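Local coordinates for protein L-asparagine oxygenase (Streptomyces coelicolor, PDB 2OG5) that catalyses the iron(II)- and 2-oxoglutarate-dependent 3-hydroxylation of free L-asparagine, supplying (2S,3S)-3-hydroxyasparagine for assembly of the calcium-dependent lipopeptide antibiotic, at residues P113-V118 with D157-P162; N182-H187 with T234-S239; A199-R204 with D321-W326; P230-A235 with A267-V272. All coordinates share one frame; numbering follows the deposited sequence.

Interaction 1: P113-V118 with D157-P162; sequences PPTPRV and DVVPVP
V159 packs against T115 and P116, and its side chain can be followed outward from the backbone. CB already lies 3.4 Å from P116 O, so the contact begins at the first carbon. There the chain forks. CG1, placed anti to the carbonyl carbon (chi1 -64°), runs to T115, where it meets CG2 at 3.5 Å, tighter than usual for two methyl carbons; the two side chains run antiparallel past one another. CG1 also comes near the P116 ring at CD, which crosses V159 at about a right angle. The other branch, CG2, turns to the backbone and rests 3.4 Å from P116 O.

That carbonyl oxygen is not left to carbon contacts alone. A water donates to P116 O at 2.7 Å and to P160 O at 2.6 Å, joining two acceptors that cannot bond each other; the two segments share no direct hydrogen bond. Further along, V161 splits its methyls between successive carbonyls: CG1 meets R117 O at 3.5 Å and CG2 meets V118 O at the same separation. R117 CG presses on P162 CD at 3.3 Å, with the side chains again crossing nearly perpendicular.

T115 OG1 is bonded to D324 O and R198, and D157 to S121, W326 and Q328, which anchors the T115/D157 side of the contact. W326 of strand 326-333 touches T115, P116 and V159. The arrangement is a proline-rich loop laid over the end of strand 156-158 in the jelly-roll core, beside the 2-oxoglutarate-binding R325, whose side chain is about 5 Å from that of P160.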
# COMPACT_ATOMS: atom_id res chain seq x y z
N PRO A 113 3.73 6.06 -21.26
CA PRO A 113 4.09 5.02 -22.22
C PRO A 113 3.21 3.79 -22.04
O PRO A 113 2.38 3.77 -21.13
CB PRO A 113 5.53 4.70 -21.84
CG PRO A 113 5.59 4.95 -20.40
CD PRO A 113 4.72 6.15 -20.18
N PRO A 114 3.38 2.78 -22.90
CA PRO A 114 2.66 1.52 -22.69
C PRO A 114 2.98 0.92 -21.32
O PRO A 114 4.07 1.12 -20.78
CB PRO A 114 3.18 0.62 -23.82
CG PRO A 114 3.73 1.55 -24.84
CD PRO A 114 4.25 2.73 -24.09
N THR A 115 2.02 0.20 -20.75
CA THR A 115 2.20 -0.38 -19.44
C THR A 115 3.38 -1.35 -19.47
O THR A 115 3.42 -2.22 -20.35
CB THR A 115 0.92 -1.11 -19.02
OG1 THR A 115 -0.19 -0.20 -19.06
CG2 THR A 115 1.06 -1.70 -17.63
N PRO A 116 4.34 -1.21 -18.53
CA PRO A 116 5.46 -2.15 -18.48
C PRO A 116 5.00 -3.59 -18.29
O PRO A 116 3.94 -3.83 -17.70
CB PRO A 116 6.26 -1.69 -17.25
CG PRO A 116 5.85 -0.30 -17.01
CD PRO A 116 4.45 -0.16 -17.50
N ARG A 117 5.80 -4.54 -18.78
CA ARG A 117 5.42 -5.94 -18.83
C ARG A 117 6.52 -6.87 -18.29
O ARG A 117 6.55 -8.05 -18.62
CB ARG A 117 5.10 -6.28 -20.28
CG ARG A 117 4.25 -7.51 -20.45
CD ARG A 117 3.87 -7.72 -21.90
NE ARG A 117 3.25 -6.52 -22.46
CZ ARG A 117 3.16 -6.26 -23.77
NH1 ARG A 117 3.62 -7.11 -24.68
NH2 ARG A 117 2.58 -5.14 -24.16
N VAL A 118 7.40 -6.33 -17.46
CA VAL A 118 8.47 -7.11 -16.84
C VAL A 118 8.24 -7.18 -15.35
O VAL A 118 7.65 -6.27 -14.77
CB VAL A 118 9.86 -6.49 -17.14
CG1 VAL A 118 10.12 -6.52 -18.64
CG2 VAL A 118 9.95 -5.07 -16.60
N ASP A 157 6.10 -0.52 -9.51
CA ASP A 157 5.01 -0.71 -10.44
C ASP A 157 4.17 -1.92 -10.08
O ASP A 157 4.69 -2.96 -9.65
CB ASP A 157 5.53 -0.89 -11.87
CG ASP A 157 6.17 0.37 -12.43
OD1 ASP A 157 5.63 1.46 -12.22
OD2 ASP A 157 7.22 0.27 -13.11
N VAL A 158 2.86 -1.76 -10.22
CA VAL A 158 1.92 -2.88 -10.09
C VAL A 158 1.32 -3.09 -11.49
O VAL A 158 0.45 -2.32 -11.92
CB VAL A 158 0.86 -2.59 -9.04
CG1 VAL A 158 -0.05 -3.80 -8.84
CG2 VAL A 158 1.52 -2.20 -7.70
N VAL A 159 1.84 -4.10 -12.20
CA VAL A 159 1.50 -4.36 -13.61
C VAL A 159 1.53 -5.86 -13.85
O VAL A 159 2.37 -6.56 -13.29
CB VAL A 159 2.48 -3.66 -14.58
CG1 VAL A 159 2.40 -2.14 -14.44
CG2 VAL A 159 3.92 -4.13 -14.35
N PRO A 160 0.61 -6.37 -14.69
CA PRO A 160 0.60 -7.81 -14.92
C PRO A 160 1.72 -8.26 -15.86
O PRO A 160 1.98 -7.59 -16.85
CB PRO A 160 -0.77 -8.04 -15.57
CG PRO A 160 -1.05 -6.76 -16.29
CD PRO A 160 -0.47 -5.68 -15.42
N VAL A 161 2.34 -9.39 -15.55
CA VAL A 161 3.47 -9.91 -16.32
C VAL A 161 3.14 -11.30 -16.87
O VAL A 161 2.72 -12.17 -16.10
CB VAL A 161 4.72 -10.01 -15.44
CG1 VAL A 161 5.90 -10.57 -16.22
CG2 VAL A 161 5.08 -8.64 -14.85
N PRO A 162 3.34 -11.52 -18.19
CA PRO A 162 3.10 -12.85 -18.75
C PRO A 162 3.85 -13.95 -18.03
O PRO A 162 5.05 -13.82 -17.76
CB PRO A 162 3.60 -12.71 -20.20
CG PRO A 162 3.46 -11.28 -20.50
CD PRO A 162 3.76 -10.56 -19.22
O HOH W 1 1.65 -5.27 -18.06

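Interaction 2: N182-H187 with T234-S239; sequences NAFHEH and TAPPPS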
# COMPACT_ATOMS: atom_id res chain seq x y z
N ASN A 182 3.54 -7.20 3.83
CA ASN A 182 4.74 -7.66 4.50
C ASN A 182 4.46 -7.98 5.96
O ASN A 182 5.19 -7.57 6.86
CB ASN A 182 5.89 -6.63 4.36
CG ASN A 182 6.30 -6.40 2.90
OD1 ASN A 182 6.91 -5.37 2.56
ND2 ASN A 182 5.97 -7.35 2.03
N ALA A 183 3.40 -8.76 6.18
CA ALA A 183 2.91 -9.09 7.52
C ALA A 183 4.00 -9.68 8.42
O ALA A 183 4.01 -9.43 9.63
CB ALA A 183 1.71 -10.05 7.44
N PHE A 184 4.91 -10.45 7.84
CA PHE A 184 6.00 -11.07 8.59
C PHE A 184 6.97 -10.07 9.23
O PHE A 184 7.68 -10.43 10.17
CB PHE A 184 6.82 -11.98 7.67
CG PHE A 184 7.74 -11.24 6.73
CD1 PHE A 184 9.09 -11.08 7.03
CD2 PHE A 184 7.27 -10.69 5.54
CE1 PHE A 184 9.94 -10.39 6.16
CE2 PHE A 184 8.12 -10.00 4.67
CZ PHE A 184 9.45 -9.86 4.99
N HIS A 185 7.04 -8.86 8.70
CA HIS A 185 8.15 -7.95 9.02
C HIS A 185 7.82 -7.02 10.19
O HIS A 185 6.74 -6.42 10.23
CB HIS A 185 8.50 -7.15 7.77
CG HIS A 185 9.88 -6.56 7.78
ND1 HIS A 185 10.26 -5.58 8.67
CD2 HIS A 185 10.94 -6.78 6.98
CE1 HIS A 185 11.52 -5.24 8.43
NE2 HIS A 185 11.95 -5.95 7.40
N GLU A 186 8.76 -6.91 11.12
CA GLU A 186 8.64 -6.03 12.29
C GLU A 186 8.37 -4.58 11.90
O GLU A 186 7.66 -3.86 12.61
CB GLU A 186 9.92 -6.10 13.13
CG GLU A 186 9.97 -5.17 14.34
CD GLU A 186 11.29 -5.21 15.09
OE1 GLU A 186 12.23 -5.94 14.67
OE2 GLU A 186 11.38 -4.48 16.11
N HIS A 187 8.96 -4.14 10.79
CA HIS A 187 8.81 -2.77 10.30
C HIS A 187 8.05 -2.74 9.00
O HIS A 187 8.36 -1.95 8.10
CB HIS A 187 10.19 -2.12 10.16
CG HIS A 187 10.91 -2.00 11.45
ND1 HIS A 187 10.42 -1.26 12.50
CD2 HIS A 187 12.09 -2.52 11.87
CE1 HIS A 187 11.25 -1.33 13.52
NE2 HIS A 187 12.27 -2.10 13.17
N THR A 234 3.73 -16.76 10.52
CA THR A 234 3.86 -16.08 9.22
C THR A 234 5.34 -15.98 8.88
O THR A 234 6.02 -15.03 9.26
CB THR A 234 3.21 -14.69 9.26
OG1 THR A 234 1.87 -14.80 9.76
CG2 THR A 234 3.16 -14.06 7.86
N ALA A 235 5.86 -16.98 8.17
CA ALA A 235 7.30 -17.03 7.88
C ALA A 235 7.65 -16.01 6.79
O ALA A 235 6.80 -15.70 5.96
CB ALA A 235 7.73 -18.43 7.48
N PRO A 236 8.90 -15.49 6.81
CA PRO A 236 9.27 -14.54 5.76
C PRO A 236 9.30 -15.23 4.41
O PRO A 236 9.50 -16.44 4.35
CB PRO A 236 10.69 -14.11 6.16
CG PRO A 236 10.90 -14.57 7.55
CD PRO A 236 10.01 -15.75 7.75
N PRO A 237 9.10 -14.47 3.33
CA PRO A 237 9.23 -15.08 2.02
C PRO A 237 10.68 -15.53 1.78
O PRO A 237 11.59 -14.99 2.40
CB PRO A 237 8.85 -13.96 1.05
CG PRO A 237 8.17 -12.92 1.89
CD PRO A 237 8.77 -13.04 3.24
N PRO A 238 10.89 -16.53 0.91
CA PRO A 238 12.25 -17.00 0.60
C PRO A 238 13.26 -15.89 0.20
O PRO A 238 14.44 -16.02 0.51
CB PRO A 238 12.02 -17.98 -0.55
CG PRO A 238 10.63 -18.47 -0.37
CD PRO A 238 9.86 -17.31 0.19
N SER A 239 12.79 -14.83 -0.46
CA SER A 239 13.64 -13.70 -0.88
C SER A 239 14.35 -12.95 0.26
O SER A 239 15.43 -12.37 0.06
CB SER A 239 12.83 -12.69 -1.70
OG SER A 239 12.38 -13.27 -2.92
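The chain from N182 to H185 makes a type I beta turn, closed by H185 N to N182 O at 2.9 Å, and it brings F184 CA to 5.5 Å from T234 CA. F184 carries most of the contact. Its ring is swung in over the main chain, CG flanked by N and C (chi1 76°), a setting that directs it over the two prolines following A235.

One ring face receives both of them. P237 CD sits 3.6 Å from the F184 ring centroid, 19° off the normal, and P236 CA is 4.1 Å from the same centroid, 28° off; both are CH-pi contacts over the face. The prolines divide the ring between them: P236 CB approaches F184 CD1 at 3.5 Å, whereas P237 CD is nearest F184 CE2, at 3.4 Å. Each proline side chain crosses F184 at about a right angle. On the opposite face H185 CB lies over the ring centre, 3.8 Å above the plane, so the phenyl group lies between its own neighbour H185 and the prolines of 234-239. F240 adds an edge-to-face ring contact.

At the base of the ring, F184 CB lies 3.5 Å from T234 O, and T234 CG2 faces the backbone N of F184 and, more loosely, A183 CB. The T234 hydroxyl is engaged by T269 instead. No hydrogen bond links the segments, and the contact rests on apolar and CH-pi packing near the protein surface.

This CH-pi stacking of prolines on one aromatic face is built on the turn that follows strand 176-179, which ends in the iron ligand H179. The turn begins with N182, an L-asparagine-binding residue, which probably puts the contact near the edge of the substrate site.

Interaction 3: A199-R204 with D321-W326; sequences ADPTGR and DGTDRW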
# COMPACT_ATOMS: atom_id res chain seq x y z
N ALA A 199 -6.23 2.66 -15.66
CA ALA A 199 -7.21 1.73 -15.13
C ALA A 199 -7.14 0.40 -15.87
O ALA A 199 -6.68 0.33 -17.00
CB ALA A 199 -8.61 2.32 -15.22
N ASP A 200 -7.61 -0.66 -15.22
CA ASP A 200 -7.83 -1.94 -15.91
C ASP A 200 -8.91 -1.73 -16.96
O ASP A 200 -10.06 -1.52 -16.60
CB ASP A 200 -8.30 -3.01 -14.94
CG ASP A 200 -8.85 -4.26 -15.63
OD1 ASP A 200 -8.38 -4.63 -16.73
OD2 ASP A 200 -9.79 -4.86 -15.07
N PRO A 201 -8.56 -1.82 -18.25
CA PRO A 201 -9.57 -1.57 -19.27
C PRO A 201 -10.65 -2.65 -19.36
O PRO A 201 -11.70 -2.40 -19.96
CB PRO A 201 -8.75 -1.53 -20.56
CG PRO A 201 -7.62 -2.43 -20.31
CD PRO A 201 -7.27 -2.18 -18.86
N THR A 202 -10.38 -3.83 -18.80
CA THR A 202 -11.28 -4.97 -18.97
C THR A 202 -12.48 -4.92 -18.02
O THR A 202 -13.46 -5.63 -18.25
CB THR A 202 -10.57 -6.32 -18.78
OG1 THR A 202 -10.31 -6.51 -17.38
CG2 THR A 202 -9.27 -6.42 -19.60
N GLY A 203 -12.39 -4.11 -16.97
CA GLY A 203 -13.49 -3.93 -16.02
C GLY A 203 -13.59 -4.96 -14.90
O GLY A 203 -14.51 -4.88 -14.07
N ARG A 204 -12.68 -5.93 -14.85
CA ARG A 204 -12.77 -7.00 -13.86
C ARG A 204 -11.89 -6.82 -12.62
O ARG A 204 -12.18 -7.41 -11.58
CB ARG A 204 -12.48 -8.37 -14.49
CG ARG A 204 -13.55 -8.86 -15.48
CD ARG A 204 -13.31 -10.31 -15.90
NE ARG A 204 -13.37 -11.22 -14.75
CZ ARG A 204 -12.75 -12.40 -14.66
NH1 ARG A 204 -11.99 -12.87 -15.65
NH2 ARG A 204 -12.88 -13.11 -13.56
N ASP A 321 -0.96 -5.94 -24.15
CA ASP A 321 -0.80 -5.14 -25.36
C ASP A 321 -0.38 -3.70 -25.05
O ASP A 321 -0.46 -2.83 -25.92
CB ASP A 321 -2.09 -5.15 -26.17
CG ASP A 321 -3.25 -4.48 -25.44
OD1 ASP A 321 -3.08 -4.08 -24.26
OD2 ASP A 321 -4.33 -4.35 -26.06
N GLY A 322 0.02 -3.45 -23.80
CA GLY A 322 0.47 -2.13 -23.36
C GLY A 322 -0.63 -1.26 -22.78
O GLY A 322 -0.37 -0.12 -22.40
N THR A 323 -1.85 -1.78 -22.71
CA THR A 323 -3.01 -1.00 -22.25
C THR A 323 -3.53 -1.46 -20.87
O THR A 323 -4.52 -0.93 -20.38
CB THR A 323 -4.18 -1.04 -23.27
OG1 THR A 323 -4.78 -2.34 -23.30
CG2 THR A 323 -3.70 -0.68 -24.69
N ASP A 324 -2.86 -2.42 -20.26
CA ASP A 324 -3.31 -2.97 -18.98
C ASP A 324 -3.16 -2.02 -17.79
O ASP A 324 -2.46 -1.01 -17.84
CB ASP A 324 -2.57 -4.27 -18.65
CG ASP A 324 -3.00 -5.43 -19.53
OD1 ASP A 324 -4.21 -5.77 -19.50
OD2 ASP A 324 -2.14 -6.02 -20.19
N ARG A 325 -3.88 -2.39 -16.73
CA ARG A 325 -3.82 -1.77 -15.40
C ARG A 325 -2.39 -1.42 -15.00
O ARG A 325 -1.52 -2.27 -15.08
CB ARG A 325 -4.39 -2.79 -14.40
CG ARG A 325 -4.63 -2.31 -12.98
CD ARG A 325 -5.25 -3.46 -12.18
NE ARG A 325 -5.76 -3.11 -10.85
CZ ARG A 325 -5.14 -3.34 -9.70
NH1 ARG A 325 -3.93 -3.91 -9.67
NH2 ARG A 325 -5.71 -3.00 -8.57
N TRP A 326 -2.18 -0.20 -14.53
CA TRP A 326 -0.86 0.26 -14.09
C TRP A 326 -1.05 1.11 -12.84
O TRP A 326 -1.60 2.22 -12.93
CB TRP A 326 -0.18 1.09 -15.18
CG TRP A 326 1.26 1.46 -14.94
CD1 TRP A 326 2.01 1.20 -13.81
CD2 TRP A 326 2.12 2.18 -15.83
NE1 TRP A 326 3.27 1.69 -13.97
CE2 TRP A 326 3.37 2.30 -15.19
CE3 TRP A 326 1.96 2.71 -17.11
CZ2 TRP A 326 4.45 2.94 -15.78
CZ3 TRP A 326 3.05 3.36 -17.70
CH2 TRP A 326 4.28 3.46 -17.03
O HOH W 2 -5.56 -4.74 -17.23
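The R325 stem passes across D200, its CB 3.9 Å from D200 CA and 4.0 Å from D200 CB. With chi1 at -172° the chain, extended from CG to NE, is carried past D200, and R325 CD comes 4.1 Å from D200 CB. P201 approaches differently, crossing T323 at about a right angle, with P201 CD 3.4 Å from T323 O.

The D200 carboxylate turns back into its own segment. OD1 is met by T202 N from well above the carboxylate plane, the bond that makes an Asx turn; T202 OG1 adds a second donor, on the syn lone pair of the same oxygen. One water donates to D200 OD1 and D324 OD1 and accepts from R325 N at 2.9 Å, bridging two carboxylates whose like charges it would probably help to screen. D324 is also gripped by the backbone N of R319 and Y320.

The contact thus joins the loop between strands 191-196 and 207-211 to the loop leading from strand 309-313 into strand 326-333, and R325, which binds 2-oxoglutarate, stands just ahead of that last strand.

Interaction 4: P230-A235 with A267-V272; sequences PEFRTA and AATEPV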
# COMPACT_ATOMS: atom_id res chain seq x y z
N PRO A 230 -1.09 -16.83 20.66
CA PRO A 230 0.10 -16.97 19.83
C PRO A 230 0.13 -18.28 19.05
O PRO A 230 0.98 -19.14 19.30
CB PRO A 230 1.24 -16.90 20.86
CG PRO A 230 0.65 -17.51 22.07
CD PRO A 230 -0.79 -17.07 22.08
N GLU A 231 -0.80 -18.43 18.11
CA GLU A 231 -1.01 -19.70 17.44
C GLU A 231 -1.01 -19.57 15.92
O GLU A 231 -1.64 -20.36 15.22
CB GLU A 231 -2.30 -20.33 17.96
CG GLU A 231 -2.23 -20.59 19.47
CD GLU A 231 -3.47 -21.22 20.05
OE1 GLU A 231 -4.41 -21.52 19.29
OE2 GLU A 231 -3.49 -21.41 21.28
N PHE A 232 -0.26 -18.58 15.43
CA PHE A 232 -0.17 -18.30 13.99
C PHE A 232 1.27 -18.03 13.59
O PHE A 232 1.97 -17.23 14.22
CB PHE A 232 -1.04 -17.10 13.64
CG PHE A 232 -2.45 -17.20 14.14
CD1 PHE A 232 -3.45 -17.77 13.36
CD2 PHE A 232 -2.78 -16.75 15.42
CE1 PHE A 232 -4.75 -17.86 13.83
CE2 PHE A 232 -4.07 -16.85 15.90
CZ PHE A 232 -5.07 -17.40 15.10
N ARG A 233 1.71 -18.68 12.52
CA ARG A 233 3.08 -18.56 12.04
C ARG A 233 3.08 -17.92 10.65
O ARG A 233 2.51 -18.47 9.72
CB ARG A 233 3.71 -19.94 11.96
CG ARG A 233 5.18 -19.96 11.58
CD ARG A 233 5.70 -21.39 11.55
NE ARG A 233 5.61 -22.05 12.86
CZ ARG A 233 6.55 -22.04 13.81
NH1 ARG A 233 7.70 -21.40 13.64
NH2 ARG A 233 6.33 -22.68 14.95
N THR A 234 3.73 -16.76 10.52
CA THR A 234 3.86 -16.08 9.22
C THR A 234 5.34 -15.98 8.88
O THR A 234 6.02 -15.03 9.26
CB THR A 234 3.21 -14.69 9.26
OG1 THR A 234 1.87 -14.80 9.76
CG2 THR A 234 3.16 -14.06 7.86
N ALA A 235 5.86 -16.98 8.17
CA ALA A 235 7.30 -17.03 7.88
C ALA A 235 7.65 -16.01 6.79
O ALA A 235 6.80 -15.70 5.96
CB ALA A 235 7.73 -18.43 7.48
N ALA A 267 -2.68 -15.99 2.69
CA ALA A 267 -1.90 -16.91 1.86
C ALA A 267 -0.72 -17.52 2.61
O ALA A 267 -0.42 -18.70 2.42
CB ALA A 267 -1.42 -16.22 0.60
N ALA A 268 -0.06 -16.73 3.45
CA ALA A 268 1.20 -17.13 4.07
C ALA A 268 1.04 -17.57 5.54
O ALA A 268 1.74 -18.47 6.00
CB ALA A 268 2.21 -16.01 3.97
N THR A 269 0.11 -16.95 6.26
CA THR A 269 -0.06 -17.25 7.69
C THR A 269 -0.59 -18.68 7.89
O THR A 269 -1.61 -19.05 7.33
CB THR A 269 -1.00 -16.25 8.39
OG1 THR A 269 -0.47 -14.92 8.25
CG2 THR A 269 -1.15 -16.58 9.88
N GLU A 270 0.14 -19.46 8.69
CA GLU A 270 -0.20 -20.85 8.96
C GLU A 270 -0.71 -20.99 10.39
O GLU A 270 -0.04 -20.55 11.32
CB GLU A 270 1.05 -21.72 8.81
CG GLU A 270 1.57 -21.85 7.38
CD GLU A 270 0.70 -22.73 6.50
OE1 GLU A 270 -0.03 -23.60 7.03
OE2 GLU A 270 0.75 -22.56 5.26
N PRO A 271 -1.89 -21.61 10.56
CA PRO A 271 -2.39 -21.86 11.91
C PRO A 271 -1.63 -23.02 12.55
O PRO A 271 -1.33 -24.00 11.87
CB PRO A 271 -3.85 -22.26 11.67
CG PRO A 271 -3.85 -22.86 10.32
CD PRO A 271 -2.82 -22.11 9.53
N VAL A 272 -1.33 -22.89 13.84
CA VAL A 272 -0.57 -23.91 14.59
C VAL A 272 -1.50 -24.83 15.38
O VAL A 272 -1.08 -25.89 15.85
CB VAL A 272 0.45 -23.23 15.55
CG1 VAL A 272 1.02 -24.21 16.56
CG2 VAL A 272 1.56 -22.58 14.74
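T234 and T269 share nearly the same first torsion (chi1 -51° and -59°), each with OG1 anti to its carbonyl carbon, and this brings the two hydroxyls together. They close one end of a two-stranded antiparallel sheet, 232-233 with 270-271. Its register is given by R233 and E270, the hydrogen-bonded pair: R233 N to E270 O and E270 N to R233 O are both 2.8 Å and nearly straight, at 172°. F232 and P271 form the adjoining non-hydrogen-bonded pair, with CA atoms 4.7 Å apart. Beyond it, V272 N donates to E231 O at 2.9 Å.

F232 and P271 project to one face, where both touch helix 274-290; T269 CG2 packs on F232 CB at 3.8 Å. R233 and E270 project to the other, exposed face. V272 covers the E231 carbonyl with CB, while the E231 carboxylate is held by R275 and T273. Weaker CA-H...O contacts, from F232 to E270 O and from T269 to R233 O, flank the main bonds.

At the T234 end, the T269 hydroxyl also bonds the backbone N of D265, and OG1 to OG1 between T234 and T269 measures 2.8 Å.

In the fold
From the N terminus, interaction 1 comes first, closing the loop that contains helix 128-140 before the later contacts open. Interaction 2 then starts at 182-187, and interaction 3 at 199-204. Because 199-204 lies between 182-187 and 234-239, while 321-326 lies beyond, these two cross. Interaction 4 shares T234 and A235 with interaction 2 and is nested within the long loop closed by interaction 3. The contacts fall into two groups. Interactions 1 and 3, centres 10 Å apart, touch where T115 bonds D324 and G322, tying loops around strand 326-333. Interactions 2 and 4, centres 11 Å apart, connect the turn after strand 176-179 to the small 232-233/270-271 sheet.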